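Local coordinates for TIR-like domain-containing protein (Prevotella corporis, PDB 7EBD) that belongs to the prokaryotic STING family and holds a bound C2E molecule in a pocket of its mixed alpha/beta fold, at residues L45-P50 with E153-L158. Residues are numbered along the deposited sequence; the frame is centred on the assembly and turned at random.
Sequences LYIKMP and ECVEIL
Leu45, Tyr46 and Ile47 pair in parallel with Val155, Glu156 and Ile157, which form an edge strand of the five-stranded mixed sheet in this prokaryotic STING domain. Four backbone bonds make the ladder. Leu45 N donates to Cys154 O at 2.8 Å, using a carbonyl at the end of helix 149-154, so the pairing starts exactly where helix gives way to strand. Leu45 O then accepts from Glu156 N, Ile47 N donates to Glu156 O at 2.9 Å, and Leu158 N closes the series on Ile47 O, 16° out of that carbonyl's plane. All four N-H groups point nearly straight at their acceptors (at least 165°). Tyr46 turns its own backbone bonds to Val97 and Asp99 of the adjacent strand 94-99; toward Glu156 its backbone offers a CA-H...O contact, CA to O 3.4 Å. Leu45, Ile47, Val155 and Ile157 share one face; Leu45, Ile47 and Val155 also touch helix 6-28. On the face of Tyr46 and Glu156, Glu156 lies alongside the Tyr46 ring with OE1 at its edge. Just past the strand, Leu158, with CG anti to its carbonyl carbon (chi1 -75°), crosses Tyr46 at about a right angle and brings CD2 to 3.8 Å from Tyr46 CD1. Beyond, one water accepts from Met49 N and donates to Leu158 O. Another, in the plane of the Tyr46 ring, hydrogen-bonds its OH and donates to Glu156 OE2 at 2.9 Å.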
ATOM      1  N   LEU A  45     -16.487  -8.072  -1.625  1.00 25.55           N
ATOM      2  CA  LEU A  45     -15.466  -7.251  -0.989  1.00 20.59           C
ATOM      3  C   LEU A  45     -16.081  -5.903  -0.641  1.00 19.16           C
ATOM      4  O   LEU A  45     -16.576  -5.197  -1.525  1.00 18.51           O
ATOM      5  CB  LEU A  45     -14.253  -7.069  -1.902  1.00 19.23           C
ATOM      6  CG  LEU A  45     -13.222  -6.031  -1.448  1.00 25.24           C
ATOM      7  CD1 LEU A  45     -12.622  -6.413  -0.101  1.00 14.67           C
ATOM      8  CD2 LEU A  45     -12.131  -5.851  -2.496  1.00 16.63           C
ATOM      9  N   TYR A  46     -16.047  -5.551   0.641  1.00 19.28           N
ATOM     10  CA  TYR A  46     -16.626  -4.312   1.142  1.00 17.67           C
ATOM     11  C   TYR A  46     -15.507  -3.386   1.595  1.00 18.21           C
ATOM     12  O   TYR A  46     -14.695  -3.757   2.455  1.00 15.44           O
ATOM     13  CB  TYR A  46     -17.603  -4.582   2.287  1.00 16.81           C
ATOM     14  CG  TYR A  46     -18.818  -5.379   1.871  1.00 16.94           C
ATOM     15  CD1 TYR A  46     -19.849  -4.783   1.155  1.00 15.20           C
ATOM     16  CD2 TYR A  46     -18.936  -6.724   2.193  1.00 14.17           C
ATOM     17  CE1 TYR A  46     -20.964  -5.504   0.770  1.00 22.42           C
ATOM     18  CE2 TYR A  46     -20.047  -7.455   1.812  1.00 17.22           C
ATOM     19  CZ  TYR A  46     -21.057  -6.840   1.100  1.00 28.82           C
ATOM     20  OH  TYR A  46     -22.166  -7.562   0.722  1.00 32.15           O
ATOM     21  N   ILE A  47     -15.467  -2.194   1.011  1.00 20.04           N
ATOM     22  CA  ILE A  47     -14.485  -1.177   1.362  1.00 18.09           C
ATOM     23  C   ILE A  47     -15.098  -0.290   2.436  1.00 19.67           C
ATOM     24  O   ILE A  47     -16.136   0.342   2.213  1.00 17.85           O
ATOM     25  CB  ILE A  47     -14.074  -0.351   0.134  1.00 15.89           C
ATOM     26  CG1 ILE A  47     -13.741  -1.267  -1.047  1.00 19.18           C
ATOM     27  CG2 ILE A  47     -12.890   0.545   0.470  1.00 14.51           C
ATOM     28  CD1 ILE A  47     -12.607  -2.231  -0.786  1.00 11.68           C
ATOM     29  N   LYS A  48     -14.458  -0.238   3.598  1.00 22.22           N
ATOM     30  CA  LYS A  48     -14.954   0.526   4.735  1.00 18.04           C
ATOM     31  C   LYS A  48     -14.117   1.788   4.888  1.00 15.15           C
ATOM     32  O   LYS A  48     -12.901   1.710   5.085  1.00 15.33           O
ATOM     33  CB  LYS A  48     -14.911  -0.308   6.015  1.00 23.73           C
ATOM     34  CG  LYS A  48     -15.272   0.466   7.271  1.00 29.55           C
ATOM     35  CD  LYS A  48     -16.731   0.887   7.264  1.00 36.04           C
ATOM     36  CE  LYS A  48     -17.089   1.654   8.526  1.00 33.75           C
ATOM     37  NZ  LYS A  48     -18.522   2.060   8.536  1.00 37.20           N
HETATM   38  N   MSE A  49     -14.770   2.942   4.795  1.00 13.19           N
HETATM   39  CA  MSE A  49     -14.101   4.219   5.008  1.00 12.01           C
HETATM   40  C   MSE A  49     -14.063   4.546   6.494  1.00 24.31           C
HETATM   41  O   MSE A  49     -14.985   4.196   7.229  1.00 26.69           O
HETATM   42  CB  MSE A  49     -14.810   5.340   4.244  1.00 22.17           C
HETATM   43  CG  MSE A  49     -14.922   5.100   2.752  1.00 31.77           C
HETATM   44 SE   MSE A  49     -13.178   5.011   1.898  1.00 45.72          SE
HETATM   45  CE  MSE A  49     -12.642   6.868   2.094  1.00 24.16           C
ATOM     46  N   PRO A  50     -12.991   5.192   6.945  1.00 27.86           N
ATOM     47  CA  PRO A  50     -12.954   5.661   8.334  1.00 29.73           C
ATOM     48  C   PRO A  50     -14.014   6.727   8.564  1.00 40.03           C
ATOM     49  O   PRO A  50     -14.322   7.527   7.677  1.00 40.09           O
ATOM     50  CB  PRO A  50     -11.540   6.234   8.487  1.00 28.31           C
ATOM     51  CG  PRO A  50     -10.761   5.684   7.336  1.00 32.54           C
ATOM     52  CD  PRO A  50     -11.742   5.489   6.226  1.00 25.08           C
ATOM     53  N   GLU A 153     -18.573  -6.691 -10.405  1.00 25.59           N
ATOM     54  CA  GLU A 153     -19.339  -7.862  -9.996  1.00 18.41           C
ATOM     55  C   GLU A 153     -19.376  -8.024  -8.480  1.00 24.90           C
ATOM     56  O   GLU A 153     -20.436  -8.320  -7.917  1.00 31.94           O
ATOM     57  CB  GLU A 153     -18.753  -9.114 -10.653  1.00 23.80           C
ATOM     58  CG  GLU A 153     -19.452 -10.413 -10.288  1.00 32.87           C
ATOM     59  CD  GLU A 153     -20.727 -10.638 -11.079  1.00 56.41           C
ATOM     60  OE1 GLU A 153     -21.044  -9.806 -11.955  1.00 60.45           O
ATOM     61  OE2 GLU A 153     -21.414 -11.649 -10.823  1.00 67.53           O
ATOM     62  N   CYS A 154     -18.244  -7.834  -7.794  1.00 25.83           N
ATOM     63  CA  CYS A 154     -18.152  -8.268  -6.403  1.00 24.01           C
ATOM     64  C   CYS A 154     -17.618  -7.225  -5.423  1.00 26.94           C
ATOM     65  O   CYS A 154     -17.405  -7.561  -4.251  1.00 17.48           O
ATOM     66  CB  CYS A 154     -17.286  -9.529  -6.307  1.00 18.13           C
ATOM     67  SG  CYS A 154     -15.558  -9.259  -6.749  1.00 26.77           S
ATOM     68  N   VAL A 155     -17.392  -5.980  -5.842  1.00 17.04           N
ATOM     69  CA  VAL A 155     -16.813  -4.971  -4.960  1.00 18.53           C
ATOM     70  C   VAL A 155     -17.825  -3.860  -4.715  1.00 14.85           C
ATOM     71  O   VAL A 155     -18.477  -3.380  -5.648  1.00 20.26           O
ATOM     72  CB  VAL A 155     -15.501  -4.398  -5.535  1.00 18.59           C
ATOM     73  CG1 VAL A 155     -14.890  -3.399  -4.569  1.00 19.86           C
ATOM     74  CG2 VAL A 155     -14.519  -5.517  -5.809  1.00 16.60           C
ATOM     75  N   GLU A 156     -17.937  -3.443  -3.454  1.00 15.54           N
ATOM     76  CA  GLU A 156     -18.814  -2.352  -3.054  1.00 13.35           C
ATOM     77  C   GLU A 156     -18.104  -1.471  -2.039  1.00 13.61           C
ATOM     78  O   GLU A 156     -17.354  -1.964  -1.191  1.00 19.40           O
ATOM     79  CB  GLU A 156     -20.123  -2.863  -2.438  1.00 13.41           C
ATOM     80  CG  GLU A 156     -21.115  -3.438  -3.425  1.00 40.80           C
ATOM     81  CD  GLU A 156     -22.432  -3.784  -2.763  1.00 46.89           C
ATOM     82  OE1 GLU A 156     -22.843  -3.045  -1.843  1.00 47.20           O
ATOM     83  OE2 GLU A 156     -23.053  -4.795  -3.154  1.00 50.00           O
ATOM     84  N   ILE A 157     -18.349  -0.169  -2.128  1.00  9.13           N
ATOM     85  CA  ILE A 157     -17.888   0.785  -1.127  1.00 14.42           C
ATOM     86  C   ILE A 157     -19.002   0.965  -0.104  1.00 23.03           C
ATOM     87  O   ILE A 157     -20.134   1.306  -0.465  1.00 18.31           O
ATOM     88  CB  ILE A 157     -17.506   2.127  -1.771  1.00 19.82           C
ATOM     89  CG1 ILE A 157     -16.389   1.927  -2.797  1.00 24.62           C
ATOM     90  CG2 ILE A 157     -17.093   3.131  -0.705  1.00 20.37           C
ATOM     91  CD1 ILE A 157     -15.974   3.200  -3.505  1.00 20.76           C
ATOM     92  N   LEU A 158     -18.692   0.717   1.168  1.00 27.59           N
ATOM     93  CA  LEU A 158     -19.711   0.787   2.210  1.00 24.92           C
ATOM     94  C   LEU A 158     -20.256   2.204   2.352  1.00 25.99           C
ATOM     95  O   LEU A 158     -19.524   3.191   2.219  1.00 31.09           O
ATOM     96  CB  LEU A 158     -19.147   0.294   3.545  1.00 22.21           C
ATOM     97  CG  LEU A 158     -18.986  -1.224   3.637  1.00 16.27           C
ATOM     98  CD1 LEU A 158     -18.236  -1.621   4.900  1.00 27.54           C
ATOM     99  CD2 LEU A 158     -20.345  -1.912   3.574  1.00 15.48           C
TER
HETATM  100  O   HOH W   1     -24.331  -6.067  -0.893  1.00 37.00           O
HETATM  101  O   HOH W   2     -17.599   3.270   4.363  1.00 23.15           O